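Local coordinates for protein LacI family transcription regulator (Bifidobacterium animalis subsp. lactis, PDB 4O5A) that probably regulates transcription as a LacI-family repressor-like protein, with a DNA-binding head and a periplasmic-binding-protein-like domain that in relatives senses small effector molecules, at residues F189-I194 with D278-S283; G72-Y77 with D115-I120. All coordinates share one frame; numbering follows the deposited sequence.

Interaction 1 of 2, residues F189-I194 with D278-S283; sequences FGHKNI and DLSIIS
His191 and Ser280 mark the nearest backbone approach, and their CA atoms are still 9.0 Å apart, because strand 252-255 runs between strands 193-197 and 280-284 in the parallel core of this Rossmann-like, periplasmic-binding-protein-type subdomain. Residues 189-194 turn out of helix 175-188 through a Schellman motif, with Gly190 at positive phi (79°) as its C-prime residue and His191 N bonded to Leu186 O. The chain then enters strand 193-197, while 278-283 leads into strand 280-284.

Side chains span the gap. CG of His191 stands anti to its own carbonyl carbon (chi1 -66°), which places the imidazole beside Ser280, and that ring comes no nearer the serine than 3.3 Å, from NE2 to OG. Both nitrogens have other partners: ND1 is hydrogen-bonded to Thr251 OG1 and NE2 to Ala341 O, so bonds at two corners of the ring fix its rotation. Ser280 OG is bonded to the backbone N of the same Ala341, whose peptide groups thus tie both residues to the chain's C-terminal segment. Replacing His191 by an alanine is likely to take the ring's bonds from Thr251 OG1 and Ala341 O and open a gap beside the serine. Methylene meets ring here too: Ser280 CB sits 3.8 Å from His191 CE1.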
ATOM      1  N   PHE A 189      -2.909  -5.331  31.379  1.00 23.47           N
ATOM      2  CA  PHE A 189      -2.544  -3.954  31.688  1.00 25.81           C
ATOM      3  C   PHE A 189      -3.622  -3.238  32.498  1.00 32.08           C
ATOM      4  O   PHE A 189      -3.544  -2.027  32.694  1.00 32.41           O
ATOM      5  CB  PHE A 189      -2.278  -3.180  30.400  1.00 21.76           C
ATOM      6  CG  PHE A 189      -0.882  -3.342  29.863  1.00 25.70           C
ATOM      7  CD1 PHE A 189       0.169  -3.682  30.697  1.00 36.26           C
ATOM      8  CD2 PHE A 189      -0.621  -3.128  28.519  1.00 27.21           C
ATOM      9  CE1 PHE A 189       1.453  -3.826  30.199  1.00 39.88           C
ATOM     10  CE2 PHE A 189       0.662  -3.267  28.015  1.00 27.76           C
ATOM     11  CZ  PHE A 189       1.699  -3.614  28.855  1.00 37.04           C
ATOM     12  N   GLY A 190      -4.627  -3.984  32.954  1.00 27.89           N
ATOM     13  CA  GLY A 190      -5.631  -3.450  33.861  1.00 33.70           C
ATOM     14  C   GLY A 190      -6.742  -2.606  33.252  1.00 30.24           C
ATOM     15  O   GLY A 190      -7.443  -1.896  33.976  1.00 28.33           O
ATOM     16  N   HIS A 191      -6.916  -2.679  31.935  1.00 22.28           N
ATOM     17  CA  HIS A 191      -7.996  -1.948  31.268  1.00 24.55           C
ATOM     18  C   HIS A 191      -9.351  -2.587  31.568  1.00 26.39           C
ATOM     19  O   HIS A 191      -9.495  -3.816  31.506  1.00 24.59           O
ATOM     20  CB  HIS A 191      -7.727  -1.839  29.761  1.00 20.13           C
ATOM     21  CG  HIS A 191      -6.535  -0.990  29.450  1.00 20.08           C
ATOM     22  ND1 HIS A 191      -6.618   0.382  29.320  1.00 20.87           N
ATOM     23  CD2 HIS A 191      -5.222  -1.302  29.347  1.00 21.64           C
ATOM     24  CE1 HIS A 191      -5.411   0.871  29.099  1.00 21.84           C
ATOM     25  NE2 HIS A 191      -4.545  -0.128  29.112  1.00 22.38           N
ATOM     26  N   LYS A 192     -10.330  -1.760  31.929  1.00 22.29           N
ATOM     27  CA  LYS A 192     -11.669  -2.251  32.269  1.00 25.57           C
ATOM     28  C   LYS A 192     -12.769  -1.618  31.411  1.00 27.34           C
ATOM     29  O   LYS A 192     -13.952  -1.924  31.564  1.00 30.29           O
ATOM     30  CB  LYS A 192     -11.960  -2.033  33.751  1.00 34.38           C
ATOM     31  CG  LYS A 192     -11.354  -3.108  34.671  1.00 37.23           C
ATOM     32  N   ASN A 193     -12.373  -0.710  30.529  1.00 23.51           N
ATOM     33  CA  ASN A 193     -13.318   0.024  29.699  1.00 22.06           C
ATOM     34  C   ASN A 193     -12.616   0.311  28.383  1.00 22.24           C
ATOM     35  O   ASN A 193     -11.733   1.167  28.325  1.00 24.62           O
ATOM     36  CB  ASN A 193     -13.731   1.336  30.395  1.00 24.98           C
ATOM     37  CG  ASN A 193     -14.779   2.133  29.615  1.00 33.00           C
ATOM     38  OD1 ASN A 193     -15.398   1.640  28.665  1.00 30.58           O
ATOM     39  ND2 ASN A 193     -14.984   3.383  30.029  1.00 35.56           N
ATOM     40  N   ILE A 194     -12.974  -0.427  27.336  1.00 23.20           N
ATOM     41  CA  ILE A 194     -12.284  -0.320  26.057  1.00 19.55           C
ATOM     42  C   ILE A 194     -13.267  -0.135  24.914  1.00 17.53           C
ATOM     43  O   ILE A 194     -14.472  -0.347  25.066  1.00 20.60           O
ATOM     44  CB  ILE A 194     -11.378  -1.548  25.768  1.00 19.15           C
ATOM     45  CG1 ILE A 194     -12.220  -2.798  25.481  1.00 21.83           C
ATOM     46  CG2 ILE A 194     -10.411  -1.799  26.930  1.00 24.03           C
ATOM     47  CD1 ILE A 194     -11.413  -3.958  24.959  1.00 24.25           C
ATOM     48  N   ASP A 278      -2.631   7.976  29.328  1.00 22.48           N
ATOM     49  CA  ASP A 278      -4.060   8.196  29.534  1.00 29.48           C
ATOM     50  C   ASP A 278      -4.892   7.283  28.637  1.00 25.94           C
ATOM     51  O   ASP A 278      -6.037   6.982  28.955  1.00 25.82           O
ATOM     52  CB  ASP A 278      -4.435   9.665  29.257  1.00 31.89           C
ATOM     53  CG  ASP A 278      -3.756  10.646  30.205  1.00 37.97           C
ATOM     54  OD1 ASP A 278      -3.605  10.324  31.402  1.00 34.55           O
ATOM     55  OD2 ASP A 278      -3.388  11.761  29.751  1.00 30.09           O
ATOM     56  N   LEU A 279      -4.308   6.848  27.521  1.00 20.22           N
ATOM     57  CA  LEU A 279      -5.017   6.082  26.498  1.00 16.27           C
ATOM     58  C   LEU A 279      -4.088   5.100  25.789  1.00 20.67           C
ATOM     59  O   LEU A 279      -3.072   5.509  25.227  1.00 19.06           O
ATOM     60  CB  LEU A 279      -5.635   7.030  25.450  1.00 18.48           C
ATOM     61  CG  LEU A 279      -6.248   6.355  24.216  1.00 20.49           C
ATOM     62  CD1 LEU A 279      -7.552   5.645  24.569  1.00 19.45           C
ATOM     63  CD2 LEU A 279      -6.486   7.382  23.096  1.00 21.06           C
ATOM     64  N   SER A 280      -4.423   3.810  25.820  1.00 18.52           N
ATOM     65  CA  SER A 280      -3.689   2.820  25.035  1.00 16.89           C
ATOM     66  C   SER A 280      -4.344   2.646  23.676  1.00 17.43           C
ATOM     67  O   SER A 280      -5.568   2.731  23.560  1.00 18.00           O
ATOM     68  CB  SER A 280      -3.653   1.462  25.757  1.00 15.83           C
ATOM     69  OG  SER A 280      -2.734   1.477  26.831  1.00 19.60           O
ATOM     70  N   ILE A 281      -3.526   2.388  22.654  1.00 15.36           N
ATOM     71  CA  ILE A 281      -4.009   2.222  21.281  1.00 16.22           C
ATOM     72  C   ILE A 281      -3.409   0.969  20.652  1.00 15.57           C
ATOM     73  O   ILE A 281      -2.216   0.708  20.789  1.00 16.53           O
ATOM     74  CB  ILE A 281      -3.659   3.455  20.405  1.00 13.77           C
ATOM     75  CG1 ILE A 281      -4.491   4.658  20.854  1.00 16.74           C
ATOM     76  CG2 ILE A 281      -3.931   3.180  18.927  1.00 17.16           C
ATOM     77  CD1 ILE A 281      -4.120   5.945  20.141  1.00 19.93           C
ATOM     78  N   ILE A 282      -4.250   0.191  19.970  1.00 16.29           N
ATOM     79  CA  ILE A 282      -3.802  -0.973  19.208  1.00 15.65           C
ATOM     80  C   ILE A 282      -4.332  -0.867  17.771  1.00 13.90           C
ATOM     81  O   ILE A 282      -5.484  -0.479  17.550  1.00 16.58           O
ATOM     82  CB  ILE A 282      -4.304  -2.278  19.844  1.00 13.81           C
ATOM     83  CG1 ILE A 282      -3.691  -2.451  21.227  1.00 16.49           C
ATOM     84  CG2 ILE A 282      -3.960  -3.501  18.973  1.00 17.56           C
ATOM     85  CD1 ILE A 282      -4.243  -3.644  21.989  1.00 19.85           C
ATOM     86  N   SER A 283      -3.477  -1.205  16.809  1.00 14.57           N
ATOM     87  CA  SER A 283      -3.873  -1.301  15.410  1.00 16.78           C
ATOM     88  C   SER A 283      -4.086  -2.758  15.053  1.00 17.55           C
ATOM     89  O   SER A 283      -3.210  -3.576  15.312  1.00 16.50           O
ATOM     90  CB  SER A 283      -2.756  -0.781  14.507  1.00 17.63           C
ATOM     91  OG  SER A 283      -3.081  -0.976  13.138  1.00 21.33           O
TER

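Interaction 2 of 2, residues G72-Y77 with D115-I120; sequences GLVLGY and DDEVSI
Glu117 OE2, salt-bridged to Arg144 NH1, lies 4.1 Å from CB of Val74, so the charged end of the side chain reaches its arginine by passing along the valine. The route is set by the torsions: CG is anti to the backbone N (chi1 173°) and the chain stays extended beyond it, laying aliphatic carbon against the strand while the carboxylate goes on to its partner. CG of Glu117 is 4.1 Å from Val74 CB and also touches CG1, and the two side chains lie alongside each other, running in opposing directions.

Val74 carries most of the contact: both its methyls meet Ile120, and CG1 touches Glu117 CG as well. CG2 meets Ile120 CG2 at 3.8 Å, methyl to methyl, the closest apolar touch here, while CG1 approaches CD1 of the same isoleucine at 4.1 Å. Leu121 and Trp124, further along helix 116-127, also pack on this valine. One turn of helix separates Glu117 from Ile120, and the bond from Ile120 N to Asp116 O (3.1 Å) belongs to that first turn; Asp116 OD2 accepts a bond from the backbone N of Met112, in the chain leading into the helix.

Leu73 and Leu75 point to the other face of the sheet, where Leu75 packs on Met89 of the second subunit; Ile120 itself touches Glu100 of that subunit. Helix 116-127 links strand 105-111 to strand 132-135 and passes over strand 70-76, which lies between them: the beta-alpha-beta crossover of a parallel Rossmann-like sheet.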
ATOM      1  N   GLY A  72      -6.487 -16.553 -11.659  1.00 20.34           N
ATOM      2  CA  GLY A  72      -7.271 -15.329 -11.772  1.00 21.55           C
ATOM      3  C   GLY A  72      -7.566 -14.638 -10.452  1.00 20.21           C
ATOM      4  O   GLY A  72      -7.880 -15.291  -9.444  1.00 22.45           O
ATOM      5  N   LEU A  73      -7.468 -13.310 -10.457  1.00 19.58           N
ATOM      6  CA  LEU A  73      -7.801 -12.484  -9.302  1.00 20.51           C
ATOM      7  C   LEU A  73      -8.530 -11.249  -9.769  1.00 28.10           C
ATOM      8  O   LEU A  73      -8.002 -10.479 -10.575  1.00 22.38           O
ATOM      9  CB  LEU A  73      -6.530 -12.077  -8.540  1.00 20.28           C
ATOM     10  CG  LEU A  73      -6.720 -11.079  -7.396  1.00 24.75           C
ATOM     11  CD1 LEU A  73      -7.679 -11.634  -6.354  1.00 29.02           C
ATOM     12  CD2 LEU A  73      -5.382 -10.765  -6.764  1.00 28.39           C
ATOM     13  N   VAL A  74      -9.749 -11.049  -9.279  1.00 25.53           N
ATOM     14  CA  VAL A  74     -10.442  -9.797  -9.556  1.00 22.79           C
ATOM     15  C   VAL A  74     -10.315  -8.875  -8.354  1.00 29.81           C
ATOM     16  O   VAL A  74     -10.692  -9.240  -7.241  1.00 30.13           O
ATOM     17  CB  VAL A  74     -11.921 -10.010  -9.915  1.00 26.30           C
ATOM     18  CG1 VAL A  74     -12.567  -8.680 -10.260  1.00 26.16           C
ATOM     19  CG2 VAL A  74     -12.041 -10.951 -11.103  1.00 29.18           C
ATOM     20  N   LEU A  75      -9.751  -7.694  -8.578  1.00 23.12           N
ATOM     21  CA  LEU A  75      -9.629  -6.694  -7.516  1.00 30.76           C
ATOM     22  C   LEU A  75     -10.736  -5.655  -7.620  1.00 37.28           C
ATOM     23  O   LEU A  75     -11.324  -5.465  -8.688  1.00 38.58           O
ATOM     24  CB  LEU A  75      -8.269  -6.002  -7.584  1.00 32.02           C
ATOM     25  CG  LEU A  75      -7.043  -6.876  -7.345  1.00 32.48           C
ATOM     26  CD1 LEU A  75      -5.768  -6.069  -7.550  1.00 37.36           C
ATOM     27  CD2 LEU A  75      -7.099  -7.444  -5.946  1.00 38.86           C
ATOM     28  N   GLY A  76     -11.022  -4.968  -6.518  1.00 35.72           N
ATOM     29  CA  GLY A  76     -12.023  -3.916  -6.548  1.00 32.20           C
ATOM     30  C   GLY A  76     -11.374  -2.581  -6.846  1.00 41.19           C
ATOM     31  O   GLY A  76     -10.288  -2.298  -6.340  1.00 45.29           O
ATOM     32  N   TYR A  77     -12.018  -1.761  -7.670  1.00 38.47           N
ATOM     33  CA  TYR A  77     -11.467  -0.452  -8.009  1.00 39.57           C
ATOM     34  C   TYR A  77     -11.397   0.439  -6.769  1.00 50.17           C
ATOM     35  O   TYR A  77     -12.383   0.573  -6.037  1.00 48.14           O
ATOM     36  CB  TYR A  77     -12.289   0.226  -9.105  1.00 38.86           C
ATOM     37  CG  TYR A  77     -11.769   1.593  -9.497  1.00 40.95           C
ATOM     38  CD1 TYR A  77     -10.583   1.730 -10.211  1.00 40.75           C
ATOM     39  CD2 TYR A  77     -12.460   2.745  -9.155  1.00 42.75           C
ATOM     40  CE1 TYR A  77     -10.104   2.978 -10.575  1.00 40.31           C
ATOM     41  CE2 TYR A  77     -11.987   3.997  -9.512  1.00 46.62           C
ATOM     42  CZ  TYR A  77     -10.810   4.105 -10.222  1.00 45.66           C
ATOM     43  OH  TYR A  77     -10.341   5.351 -10.578  1.00 47.12           O
ATOM     44  N   ASP A 115     -21.768  -6.047  -9.309  1.00 68.66           N
ATOM     45  CA  ASP A 115     -22.026  -7.315  -9.989  1.00 64.39           C
ATOM     46  C   ASP A 115     -20.995  -7.565 -11.091  1.00 62.29           C
ATOM     47  O   ASP A 115     -21.092  -8.539 -11.842  1.00 55.16           O
ATOM     48  CB  ASP A 115     -23.444  -7.336 -10.572  1.00 64.13           C
ATOM     49  N   ASP A 116     -20.015  -6.668 -11.178  1.00 60.77           N
ATOM     50  CA  ASP A 116     -18.955  -6.729 -12.181  1.00 55.74           C
ATOM     51  C   ASP A 116     -18.048  -7.939 -11.951  1.00 47.57           C
ATOM     52  O   ASP A 116     -17.638  -8.612 -12.904  1.00 42.51           O
ATOM     53  CB  ASP A 116     -18.127  -5.436 -12.123  1.00 62.00           C
ATOM     54  CG  ASP A 116     -17.388  -5.141 -13.421  1.00 68.92           C
ATOM     55  OD1 ASP A 116     -17.370  -6.005 -14.323  1.00 70.08           O
ATOM     56  OD2 ASP A 116     -16.813  -4.034 -13.531  1.00 69.24           O
ATOM     57  N   GLU A 117     -17.723  -8.218 -10.691  1.00 40.70           N
ATOM     58  CA  GLU A 117     -16.842  -9.339 -10.400  1.00 34.72           C
ATOM     59  C   GLU A 117     -17.430 -10.665 -10.876  1.00 35.84           C
ATOM     60  O   GLU A 117     -16.745 -11.446 -11.545  1.00 37.82           O
ATOM     61  CB  GLU A 117     -16.475  -9.426  -8.913  1.00 42.65           C
ATOM     62  CG  GLU A 117     -15.688 -10.693  -8.593  1.00 49.45           C
ATOM     63  CD  GLU A 117     -15.007 -10.658  -7.239  1.00 56.06           C
ATOM     64  OE1 GLU A 117     -15.253  -9.698  -6.476  1.00 51.39           O
ATOM     65  OE2 GLU A 117     -14.224 -11.593  -6.941  1.00 60.13           O
ATOM     66  N   VAL A 118     -18.693 -10.913 -10.539  1.00 37.15           N
ATOM     67  CA  VAL A 118     -19.345 -12.151 -10.953  1.00 40.67           C
ATOM     68  C   VAL A 118     -19.284 -12.315 -12.473  1.00 36.70           C
ATOM     69  O   VAL A 118     -18.952 -13.388 -12.976  1.00 36.87           O
ATOM     70  CB  VAL A 118     -20.793 -12.233 -10.435  1.00 42.19           C
ATOM     71  CG1 VAL A 118     -21.504 -13.449 -11.001  1.00 45.58           C
ATOM     72  CG2 VAL A 118     -20.789 -12.303  -8.922  1.00 41.85           C
ATOM     73  N   SER A 119     -19.555 -11.237 -13.201  1.00 42.19           N
ATOM     74  CA  SER A 119     -19.509 -11.281 -14.660  1.00 41.90           C
ATOM     75  C   SER A 119     -18.124 -11.659 -15.201  1.00 38.45           C
ATOM     76  O   SER A 119     -18.010 -12.472 -16.112  1.00 39.57           O
ATOM     77  CB  SER A 119     -19.977  -9.950 -15.246  1.00 47.21           C
ATOM     78  OG  SER A 119     -19.942  -9.988 -16.656  1.00 53.78           O
ATOM     79  N   ILE A 120     -17.073 -11.084 -14.627  1.00 35.47           N
ATOM     80  CA  ILE A 120     -15.718 -11.413 -15.054  1.00 29.41           C
ATOM     81  C   ILE A 120     -15.393 -12.878 -14.761  1.00 33.08           C
ATOM     82  O   ILE A 120     -14.821 -13.580 -15.599  1.00 34.39           O
ATOM     83  CB  ILE A 120     -14.685 -10.491 -14.380  1.00 30.67           C
ATOM     84  CG1 ILE A 120     -14.892  -9.046 -14.851  1.00 38.67           C
ATOM     85  CG2 ILE A 120     -13.265 -10.965 -14.674  1.00 32.29           C
ATOM     86  CD1 ILE A 120     -14.156  -8.007 -14.020  1.00 42.93           C
TER

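How the interactions relate
The two contacts belong to different sheets, on opposite sides of the chain's centre, with centres 39 Å apart and nearest atoms about 21 Å apart. Interaction 1 is fully buried and joins the loop leading into one strand of the mixed sheet to the start of another that is not its neighbour; polar groups meet there, and the bonds that hold them go to chain outside the pair. Interaction 2 sets a helix on a strand of the other, parallel sheet; it is partly buried and mostly apolar, with a glutamate whose charge is paired outside the two segments. Along the chain, 72-77 and 115-120 come first. The second subunit reaches residues of interaction 2, whereas no other chain of the assembly touches interaction 1.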